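Local coordinates for protein putative nucleotide-diphospho-sugar transferase (Desulfovibrio desulfuricans subsp. desulfuricans, PDB 3CGX) that is of unconfirmed function but probably transfers a sugar from a nucleotide-diphospho-sugar donor, at residues 63-66 against 67-70; 214-217 against 218-221. All coordinates share one frame; numbering follows the deposited sequence.

How the contacts relate
Contact 1 is the start of a helix with the loop just before it; contact 2 is a short helix of about two turns. Contact 1 comes first, at the start of helix 65-73. That helix sits in a beta-alpha-beta unit between strands 53-58 and 78-81, on the edge of the mixed sheet where strand 78-81 is outermost. Contact 2 comes later, in helix 214-221, near the end of the modelled chain and after helix 195-204. It packs on helices 29-47 and 195-204. The centres are 26 Å apart and the nearest atoms about 15 Å, so the two do not touch. Contact 1 thus belongs to a crossover helix of the mixed sheet, as in the alpha/beta folds of the GT-A clan, and contact 2 to helices packed together near the C-terminus.

Contact 1: 63-66 against 67-70; sequences ADLP and EKFK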
# COMPACT_ATOMS: atom_id res chain seq x y z
N ALA A 63 17.60 12.09 -8.58
CA ALA A 63 18.72 11.13 -8.44
C ALA A 63 19.18 10.93 -6.98
O ALA A 63 19.94 10.00 -6.69
CB ALA A 63 19.90 11.51 -9.33
N ASP A 64 18.71 11.79 -6.09
CA ASP A 64 19.08 11.70 -4.67
C ASP A 64 18.20 10.79 -3.83
O ASP A 64 18.44 10.62 -2.65
CB ASP A 64 19.19 13.08 -4.04
CG ASP A 64 17.88 13.86 -3.98
OD1 ASP A 64 16.80 13.36 -4.32
OD2 ASP A 64 17.98 15.02 -3.57
N LEU A 65 17.22 10.14 -4.46
CA LEU A 65 16.29 9.33 -3.70
C LEU A 65 16.88 8.10 -2.99
O LEU A 65 16.47 7.82 -1.87
CB LEU A 65 15.07 8.92 -4.54
CG LEU A 65 14.02 10.03 -4.70
CD1 LEU A 65 12.95 9.47 -5.64
CD2 LEU A 65 13.38 10.59 -3.37
N PRO A 66 17.78 7.36 -3.65
CA PRO A 66 18.28 6.14 -2.97
C PRO A 66 18.86 6.39 -1.56
O PRO A 66 18.49 5.73 -0.58
CB PRO A 66 19.30 5.58 -3.96
CG PRO A 66 18.83 6.05 -5.27
CD PRO A 66 18.24 7.43 -5.04
N GLU A 67 19.71 7.38 -1.42
CA GLU A 67 20.29 7.66 -0.11
C GLU A 67 19.27 8.36 0.79
O GLU A 67 19.33 8.26 2.03
CB GLU A 67 21.59 8.46 -0.26
CG GLU A 67 22.73 7.68 -0.86
CD GLU A 67 23.15 6.48 -0.02
OE1 GLU A 67 23.07 6.56 1.22
OE2 GLU A 67 23.55 5.45 -0.62
N LYS A 68 18.31 9.05 0.20
CA LYS A 68 17.24 9.71 1.00
C LYS A 68 16.40 8.64 1.69
O LYS A 68 16.09 8.69 2.88
CB LYS A 68 16.36 10.63 0.14
CG LYS A 68 16.90 11.99 -0.03
CD LYS A 68 15.98 12.84 -0.91
CE LYS A 68 14.77 13.25 -0.13
NZ LYS A 68 14.06 14.41 -0.74
N PHE A 69 16.12 7.58 0.93
CA PHE A 69 15.38 6.43 1.45
C PHE A 69 16.15 5.68 2.53
O PHE A 69 15.57 5.29 3.54
CB PHE A 69 14.91 5.48 0.33
CG PHE A 69 13.55 5.85 -0.21
CD1 PHE A 69 12.40 5.53 0.52
CD2 PHE A 69 13.42 6.60 -1.37
CE1 PHE A 69 11.13 5.91 0.07
CE2 PHE A 69 12.15 7.00 -1.83
CZ PHE A 69 11.01 6.65 -1.10
N LYS A 70 17.44 5.48 2.30
CA LYS A 70 18.28 4.78 3.30
C LYS A 70 18.34 5.61 4.59
O LYS A 70 18.24 5.07 5.71
CB LYS A 70 19.70 4.46 2.75
CG LYS A 70 19.65 3.63 1.49
CD LYS A 70 20.92 2.90 1.06
CE LYS A 70 22.22 3.44 1.55
NZ LYS A 70 23.34 2.95 0.63
O HOH W 1 14.22 13.95 -3.95
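Leu-65 and Phe-69 lie side by side, one helical turn apart, and point the same way. The Leu-65 methyl CD2 meets Phe-69 CE2 at 4.1 Å. The carbonyl oxygen Leu-65 O stands at the edge of the Phe-69 ring, near its plane, 3.3 Å from Phe-69 CD2. Leu-65 O also accepts Phe-69 N at 2.8 Å, and this bond is nearly straight, 162° at the hydrogen. Asp-64 and Lys-68 meet one residue earlier. The Lys-68 chain runs past the carboxylate, with Lys-68 CD 3.5 Å from Asp-64 OD1. Asp-64 OD1 and Lys-68 NZ stay 4.6 Å apart, and one water bridges them. It donates to Asp-64 OD1 at 2.7 Å and accepts from Lys-68 NZ. This is the first turn of helix 65-73, the crossover helix of a beta-alpha-beta unit between strands 53-58 and 78-81. Pro-66 is at home in the first turn, where a backbone N-H is not needed for the helix bonds; its carbonyl accepts from Lys-70 N. Lys-70 NZ forms a salt bridge with Glu-67 OE2, 2.8 Å long, on the syn side of the carboxylate but 21° out of its plane. The Glu-67 chain bends at chi2 (-62°), which brings the carboxylate round to the lysine. Further out, Phe-69 stacks on Tyr-58 and meets Tyr-13 edge-to-face. Lys-68 makes a cation-pi contact with Tyr-13.

Contact 2: 214-217 against 218-221; sequences STYA and LLRE
Arg-220 lays one face of its guanidinium over Ala-217, with Ala-217 CA 3.8 Å above the plane and offset toward the rim. Arg-220 NH2 also lies 3.8 Å from Ala-217 CB. The setting is one continuous alpha-helix, 214-221, and these side chains are three or four residues apart along it. Arg-220 NH1 comes to the edge of the Tyr-216 ring, in the ring plane, 3.8 Å from Tyr-216 CD1. The ring and guanidinium planes are 61° apart, and the two side chains cross at about a right angle. This is an edge contact, not a stack over the ring face. The arginine chain leaves the helix with CG opposite its own nitrogen (chi1 -164°). It then bends at chi3 (63°), which folds the guanidinium back over the preceding turn.

Leu-219 takes the other flank of Tyr-216. Its CD1 methyl lies 4.3 Å from Tyr-216 CD2, approaching the ring obliquely. Leu-219 also packs on Leu-198, Leu-201 and Tyr-202 of helix 195-204, and on Leu-35 of helix 29-47. Tyr-216 meets the Tyr-202 ring as well. At the start of the helix, Ser-214 OG and Thr-215 OG1 each hydrogen-bond to the carboxylate of Asp-42, and Ser-214 OG also bonds to His-38 ND1. These bonds tie the helix to helix 29-47.

Four backbone bonds hold the turns, running from Leu-218, Leu-219, Arg-220 and Glu-221 to the carbonyls four residues back. Ala-217 O carries more than its helix partner. Ala-217 O accepts Glu-221 N at 3.1 Å and a water at 2.9 Å, and that water in turn weakly accepts from Arg-220 NH2 at 3.0 Å.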
# COMPACT_ATOMS: atom_id res chain seq x y z
N SER A 214 2.90 5.45 16.03
CA SER A 214 3.44 6.81 15.93
C SER A 214 2.46 7.66 15.16
O SER A 214 2.26 8.82 15.50
CB SER A 214 4.83 6.86 15.32
OG SER A 214 4.80 6.54 13.97
N THR A 215 1.80 7.09 14.16
CA THR A 215 0.74 7.80 13.45
C THR A 215 -0.35 8.25 14.42
O THR A 215 -0.72 9.44 14.46
CB THR A 215 0.11 6.98 12.33
OG1 THR A 215 1.09 6.78 11.34
CG2 THR A 215 -1.13 7.74 11.64
N TYR A 216 -0.86 7.31 15.23
CA TYR A 216 -1.95 7.66 16.14
C TYR A 216 -1.50 8.72 17.15
O TYR A 216 -2.30 9.63 17.53
CB TYR A 216 -2.55 6.42 16.83
CG TYR A 216 -3.82 6.75 17.61
CD1 TYR A 216 -3.73 7.19 18.90
CD2 TYR A 216 -5.10 6.64 17.03
CE1 TYR A 216 -4.84 7.50 19.62
CE2 TYR A 216 -6.22 6.96 17.77
CZ TYR A 216 -6.08 7.39 19.05
OH TYR A 216 -7.18 7.71 19.81
N ALA A 217 -0.25 8.63 17.61
CA ALA A 217 0.28 9.68 18.51
C ALA A 217 0.16 11.08 17.85
O ALA A 217 -0.17 12.08 18.52
CB ALA A 217 1.76 9.41 18.94
N LEU A 218 0.52 11.18 16.58
CA LEU A 218 0.34 12.39 15.81
C LEU A 218 -1.09 12.87 15.72
O LEU A 218 -1.36 14.02 15.76
CB LEU A 218 0.81 12.18 14.40
CG LEU A 218 2.03 12.88 13.95
CD1 LEU A 218 1.91 14.37 14.17
CD2 LEU A 218 3.04 12.28 14.79
N LEU A 219 -1.99 11.95 15.51
CA LEU A 219 -3.42 12.26 15.42
C LEU A 219 -3.94 12.84 16.73
O LEU A 219 -4.68 13.81 16.73
CB LEU A 219 -4.26 11.04 15.01
CG LEU A 219 -3.93 10.32 13.69
CD1 LEU A 219 -4.78 9.05 13.49
CD2 LEU A 219 -4.09 11.24 12.52
N ARG A 220 -3.52 12.23 17.84
CA ARG A 220 -3.92 12.65 19.19
C ARG A 220 -3.43 14.09 19.45
O ARG A 220 -4.16 14.94 20.00
CB ARG A 220 -3.37 11.61 20.20
CG ARG A 220 -3.95 11.64 21.53
CD ARG A 220 -3.45 10.39 22.22
NE ARG A 220 -1.99 10.43 22.33
CZ ARG A 220 -1.19 9.38 22.23
NH1 ARG A 220 -1.68 8.17 21.96
NH2 ARG A 220 0.13 9.54 22.36
N GLU A 221 -2.21 14.38 19.01
CA GLU A 221 -1.65 15.74 19.11
C GLU A 221 -2.50 16.72 18.33
O GLU A 221 -2.60 17.89 18.70
CB GLU A 221 -0.23 15.86 18.54
CG GLU A 221 0.84 15.26 19.33
CD GLU A 221 2.21 15.41 18.64
OE1 GLU A 221 2.38 16.29 17.74
OE2 GLU A 221 3.10 14.62 19.02
O HOH W 2 0.36 12.38 21.34